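Minor capsid protein (Cafeteriavirus-dependent mavirus, PDB 6G42) forms the penton of the mavirus capsid, five copies of a jelly-roll chain that probably occupy the vertices of the virophage shell. Local coordinates at residues K140-R151 with L183-S193. Numbering follows the deposited sequence.
Sequences KKFEITTTENFR and LNEDVETQDAS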
loop_
_atom_site.group_PDB
_atom_site.type_symbol
_atom_site.label_atom_id
_atom_site.label_comp_id
_atom_site.label_asym_id
_atom_site.label_seq_id
_atom_site.Cartn_x
_atom_site.Cartn_y
_atom_site.Cartn_z
ATOM N N LYS C 140 1.252 -19.000 -8.533
ATOM C CA LYS C 140 2.704 -18.921 -8.240
ATOM C C LYS C 140 3.199 -19.880 -7.125
ATOM O O LYS C 140 4.226 -19.634 -6.483
ATOM C CB LYS C 140 3.131 -17.470 -7.969
ATOM C CG LYS C 140 3.014 -16.555 -9.184
ATOM C CD LYS C 140 1.831 -15.607 -9.100
ATOM C CE LYS C 140 2.105 -14.445 -8.150
ATOM N NZ LYS C 140 0.968 -13.478 -8.100
ATOM N N LYS C 141 2.476 -20.985 -6.943
ATOM C CA LYS C 141 2.757 -21.985 -5.914
ATOM C C LYS C 141 2.925 -23.341 -6.570
ATOM O O LYS C 141 2.236 -23.651 -7.543
ATOM C CB LYS C 141 1.602 -22.068 -4.924
ATOM C CG LYS C 141 1.438 -20.842 -4.049
ATOM C CD LYS C 141 0.070 -20.831 -3.390
ATOM C CE LYS C 141 -0.015 -19.778 -2.300
ATOM N NZ LYS C 141 -1.292 -19.882 -1.546
ATOM N N PHE C 142 3.839 -24.145 -6.034
ATOM C CA PHE C 142 4.063 -25.502 -6.525
ATOM C C PHE C 142 3.043 -26.454 -5.908
ATOM O O PHE C 142 2.660 -26.297 -4.743
ATOM C CB PHE C 142 5.486 -25.962 -6.216
ATOM C CG PHE C 142 6.537 -25.233 -7.002
ATOM C CD1 PHE C 142 7.025 -24.008 -6.561
ATOM C CD2 PHE C 142 7.038 -25.765 -8.191
ATOM C CE1 PHE C 142 7.997 -23.328 -7.286
ATOM C CE2 PHE C 142 8.009 -25.088 -8.919
ATOM C CZ PHE C 142 8.489 -23.867 -8.468
ATOM N N GLU C 143 2.616 -27.435 -6.705
ATOM C CA GLU C 143 1.583 -28.401 -6.315
ATOM C C GLU C 143 2.080 -29.834 -6.470
ATOM O O GLU C 143 2.878 -30.128 -7.363
ATOM C CB GLU C 143 0.336 -28.224 -7.185
ATOM C CG GLU C 143 -0.292 -26.844 -7.121
ATOM C CD GLU C 143 -1.561 -26.753 -7.945
ATOM O OE1 GLU C 143 -1.547 -27.163 -9.123
ATOM O OE2 GLU C 143 -2.575 -26.251 -7.422
ATOM N N ILE C 144 1.588 -30.716 -5.601
ATOM C CA ILE C 144 1.826 -32.158 -5.701
ATOM C C ILE C 144 0.472 -32.825 -5.894
ATOM O O ILE C 144 -0.427 -32.659 -5.064
ATOM C CB ILE C 144 2.535 -32.717 -4.446
ATOM C CG1 ILE C 144 3.964 -32.167 -4.355
ATOM C CG2 ILE C 144 2.595 -34.241 -4.474
ATOM C CD1 ILE C 144 4.551 -32.198 -2.960
ATOM N N THR C 145 0.338 -33.568 -6.992
ATOM C CA THR C 145 -0.878 -34.326 -7.308
ATOM C C THR C 145 -0.639 -35.812 -7.046
ATOM O O THR C 145 0.408 -36.352 -7.417
ATOM C CB THR C 145 -1.316 -34.098 -8.765
ATOM O OG1 THR C 145 -1.534 -32.699 -8.971
ATOM C CG2 THR C 145 -2.608 -34.856 -9.088
ATOM N N THR C 146 -1.627 -36.458 -6.424
ATOM C CA THR C 146 -1.504 -37.835 -5.930
ATOM C C THR C 146 -2.844 -38.572 -5.938
ATOM O O THR C 146 -3.905 -37.951 -5.847
ATOM C CB THR C 146 -0.952 -37.867 -4.484
ATOM O OG1 THR C 146 -1.524 -36.799 -3.720
ATOM C CG2 THR C 146 0.560 -37.730 -4.471
ATOM N N THR C 147 -2.777 -39.901 -6.049
ATOM C CA THR C 147 -3.946 -40.779 -5.882
ATOM C C THR C 147 -4.064 -41.217 -4.424
ATOM O O THR C 147 -3.098 -41.128 -3.657
ATOM C CB THR C 147 -3.863 -42.044 -6.758
ATOM O OG1 THR C 147 -2.706 -42.812 -6.396
ATOM C CG2 THR C 147 -3.797 -41.679 -8.242
ATOM N N GLU C 148 -5.251 -41.695 -4.059
ATOM C CA GLU C 148 -5.536 -42.130 -2.683
ATOM C C GLU C 148 -4.735 -43.374 -2.278
ATOM O O GLU C 148 -4.307 -43.493 -1.127
ATOM C CB GLU C 148 -7.039 -42.379 -2.491
ATOM C CG GLU C 148 -7.422 -42.841 -1.083
ATOM C CD GLU C 148 -8.866 -42.542 -0.698
ATOM O OE1 GLU C 148 -9.715 -42.314 -1.588
ATOM O OE2 GLU C 148 -9.155 -42.543 0.515
ATOM N N ASN C 149 -4.542 -44.288 -3.226
ATOM C CA ASN C 149 -3.765 -45.512 -3.000
ATOM C C ASN C 149 -2.277 -45.230 -2.702
ATOM O O ASN C 149 -1.663 -45.940 -1.896
ATOM C CB ASN C 149 -3.912 -46.449 -4.210
ATOM C CG ASN C 149 -3.286 -47.817 -3.985
ATOM O OD1 ASN C 149 -3.244 -48.322 -2.862
ATOM N ND2 ASN C 149 -2.806 -48.430 -5.062
ATOM N N PHE C 150 -1.714 -44.207 -3.349
ATOM C CA PHE C 150 -0.333 -43.770 -3.090
ATOM C C PHE C 150 -0.169 -43.227 -1.670
ATOM O O PHE C 150 0.795 -43.567 -0.984
ATOM C CB PHE C 150 0.115 -42.706 -4.105
ATOM C CG PHE C 150 1.535 -42.229 -3.898
ATOM C CD1 PHE C 150 1.815 -41.165 -3.043
ATOM C CD2 PHE C 150 2.595 -42.849 -4.546
ATOM C CE1 PHE C 150 3.120 -40.735 -2.840
ATOM C CE2 PHE C 150 3.902 -42.418 -4.349
ATOM C CZ PHE C 150 4.165 -41.361 -3.495
ATOM N N ARG C 151 -1.101 -42.374 -1.252
ATOM C CA ARG C 151 -1.066 -41.746 0.079
ATOM C C ARG C 151 -1.175 -42.746 1.233
ATOM O O ARG C 151 -0.572 -42.538 2.289
ATOM C CB ARG C 151 -2.175 -40.698 0.200
ATOM C CG ARG C 151 -1.879 -39.393 -0.522
ATOM C CD ARG C 151 -3.108 -38.495 -0.551
ATOM N NE ARG C 151 -3.940 -38.714 -1.737
ATOM C CZ ARG C 151 -5.233 -38.393 -1.849
ATOM N NH1 ARG C 151 -5.902 -37.842 -0.839
ATOM N NH2 ARG C 151 -5.875 -38.638 -2.987
ATOM N N LEU C 183 0.449 -35.371 2.873
ATOM C CA LEU C 183 -0.553 -35.143 1.826
ATOM C C LEU C 183 -1.899 -35.750 2.226
ATOM O O LEU C 183 -1.972 -36.943 2.511
ATOM C CB LEU C 183 -0.085 -35.777 0.516
ATOM C CG LEU C 183 1.261 -35.308 -0.037
ATOM C CD1 LEU C 183 1.709 -36.201 -1.184
ATOM C CD2 LEU C 183 1.182 -33.858 -0.487
ATOM N N ASN C 184 -2.952 -34.930 2.237
ATOM C CA ASN C 184 -4.315 -35.367 2.609
ATOM C C ASN C 184 -5.375 -35.340 1.499
ATOM O O ASN C 184 -6.481 -35.847 1.706
ATOM C CB ASN C 184 -4.818 -34.522 3.785
ATOM C CG ASN C 184 -4.169 -34.909 5.099
ATOM O OD1 ASN C 184 -4.169 -36.080 5.479
ATOM N ND2 ASN C 184 -3.622 -33.929 5.807
ATOM N N GLU C 185 -5.054 -34.756 0.344
ATOM C CA GLU C 185 -6.021 -34.592 -0.755
ATOM C C GLU C 185 -5.365 -34.850 -2.111
ATOM O O GLU C 185 -4.137 -34.950 -2.205
ATOM C CB GLU C 185 -6.643 -33.194 -0.710
ATOM C CG GLU C 185 -7.121 -32.792 0.683
ATOM C CD GLU C 185 -7.989 -31.553 0.705
ATOM O OE1 GLU C 185 -7.770 -30.646 -0.127
ATOM O OE2 GLU C 185 -8.882 -31.482 1.577
ATOM N N ASP C 186 -6.198 -34.973 -3.150
ATOM C CA ASP C 186 -5.733 -35.290 -4.514
ATOM C C ASP C 186 -4.660 -34.305 -4.952
ATOM O O ASP C 186 -3.536 -34.700 -5.265
ATOM C CB ASP C 186 -6.892 -35.269 -5.535
ATOM C CG ASP C 186 -7.614 -36.616 -5.675
ATOM O OD1 ASP C 186 -7.160 -37.637 -5.117
ATOM O OD2 ASP C 186 -8.648 -36.651 -6.377
ATOM N N VAL C 187 -5.026 -33.026 -4.941
ATOM C CA VAL C 187 -4.132 -31.930 -5.310
ATOM C C VAL C 187 -3.822 -31.116 -4.050
ATOM O O VAL C 187 -4.698 -30.430 -3.523
ATOM C CB VAL C 187 -4.776 -31.033 -6.396
ATOM C CG1 VAL C 187 -3.853 -29.883 -6.788
ATOM C CG2 VAL C 187 -5.131 -31.860 -7.627
ATOM N N GLU C 188 -2.580 -31.216 -3.574
ATOM C CA GLU C 188 -2.089 -30.433 -2.427
ATOM C C GLU C 188 -1.136 -29.331 -2.903
ATOM O O GLU C 188 -0.257 -29.575 -3.732
ATOM C CB GLU C 188 -1.375 -31.338 -1.413
ATOM C CG GLU C 188 -2.304 -32.207 -0.569
ATOM C CD GLU C 188 -2.938 -31.484 0.615
ATOM O OE1 GLU C 188 -2.829 -30.243 0.730
ATOM O OE2 GLU C 188 -3.560 -32.177 1.449
ATOM N N THR C 189 -1.315 -28.129 -2.357
ATOM C CA THR C 189 -0.558 -26.941 -2.769
ATOM C C THR C 189 0.116 -26.281 -1.563
ATOM O O THR C 189 -0.282 -26.503 -0.424
ATOM C CB THR C 189 -1.466 -25.925 -3.522
ATOM O OG1 THR C 189 -0.705 -24.768 -3.896
ATOM C CG2 THR C 189 -2.665 -25.492 -2.681
ATOM N N GLN C 190 1.147 -25.485 -1.839
ATOM C CA GLN C 190 1.839 -24.683 -0.823
ATOM C C GLN C 190 0.867 -23.716 -0.151
ATOM O O GLN C 190 -0.025 -23.186 -0.812
ATOM C CB GLN C 190 2.958 -23.864 -1.481
ATOM C CG GLN C 190 4.193 -24.642 -1.910
ATOM C CD GLN C 190 5.262 -23.750 -2.545
ATOM O OE1 GLN C 190 5.066 -23.212 -3.633
ATOM N NE2 GLN C 190 6.400 -23.599 -1.869
ATOM N N ASP C 191 1.041 -23.474 1.148
ATOM C CA ASP C 191 0.237 -22.442 1.841
ATOM C C ASP C 191 0.726 -20.992 1.587
ATOM O O ASP C 191 0.050 -20.036 1.977
ATOM C CB ASP C 191 0.028 -22.759 3.353
ATOM C CG ASP C 191 1.305 -22.637 4.212
ATOM O OD1 ASP C 191 2.009 -21.603 4.171
ATOM O OD2 ASP C 191 1.567 -23.575 4.999
ATOM N N ALA C 192 1.877 -20.842 0.923
ATOM C CA ALA C 192 2.468 -19.532 0.612
ATOM C C ALA C 192 3.484 -19.621 -0.529
ATOM O O ALA C 192 4.127 -20.653 -0.727
ATOM C CB ALA C 192 3.136 -18.950 1.847
ATOM N N SER C 193 3.635 -18.521 -1.262
ATOM C CA SER C 193 4.605 -18.436 -2.350
ATOM C C SER C 193 6.029 -18.460 -1.788
ATOM O O SER C 193 6.298 -17.820 -0.772
ATOM C CB SER C 193 4.379 -17.158 -3.160
ATOM O OG SER C 193 5.178 -17.146 -4.330
#
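Ile-144 and Glu-188 form the hydrogen-bonded pair that joins strand 141-145 to antiparallel strand 187-189, outermost in this sheet within the chain: Ile-144 N reaches Glu-188 O at 2.9 Å, and Glu-188 N returns to Ile-144 O at 3.0 Å. Strand 132-136 flanks 141-145 on its other side; this small sheet lies about 27 Å from the chain's centre, measured from the contact's centre. Beyond the strand, Thr-146 N continues the pairing to Asp-186 O (2.8 Å). At the other end, Gln-190, extended beyond CG (chi2 -179°), runs alongside Phe-142 and brings OE1 to Phe-142 N (2.9 Å, 167° at the hydrogen) and to the edge of its ring; Gln-190 NE2 is held by Thr-194. Arg-151 NH2 makes a salt bridge to Asp-186 OD1 (2.7 Å). The Arg-151 chain bends at chi3 (-90°), laying one guanidinium face over Glu-185 C. Among apolar groups, Leu-183 CD1 touches Ile-144 CG2 (3.9 Å) and Thr-146 CG2 (3.8 Å), beside Ile-156 of strand 154-158. On the opposite sheet face, Glu-143 crosses Thr-189 and Val-187, its OE2 hydrogen-bonded to Asn-136 ND2. Backbone bonds thus set the two strands' register; a side-chain amide extends the pairing at one end, and at the other an ion pair ties helix 148-153 to the turn before strand 187-189.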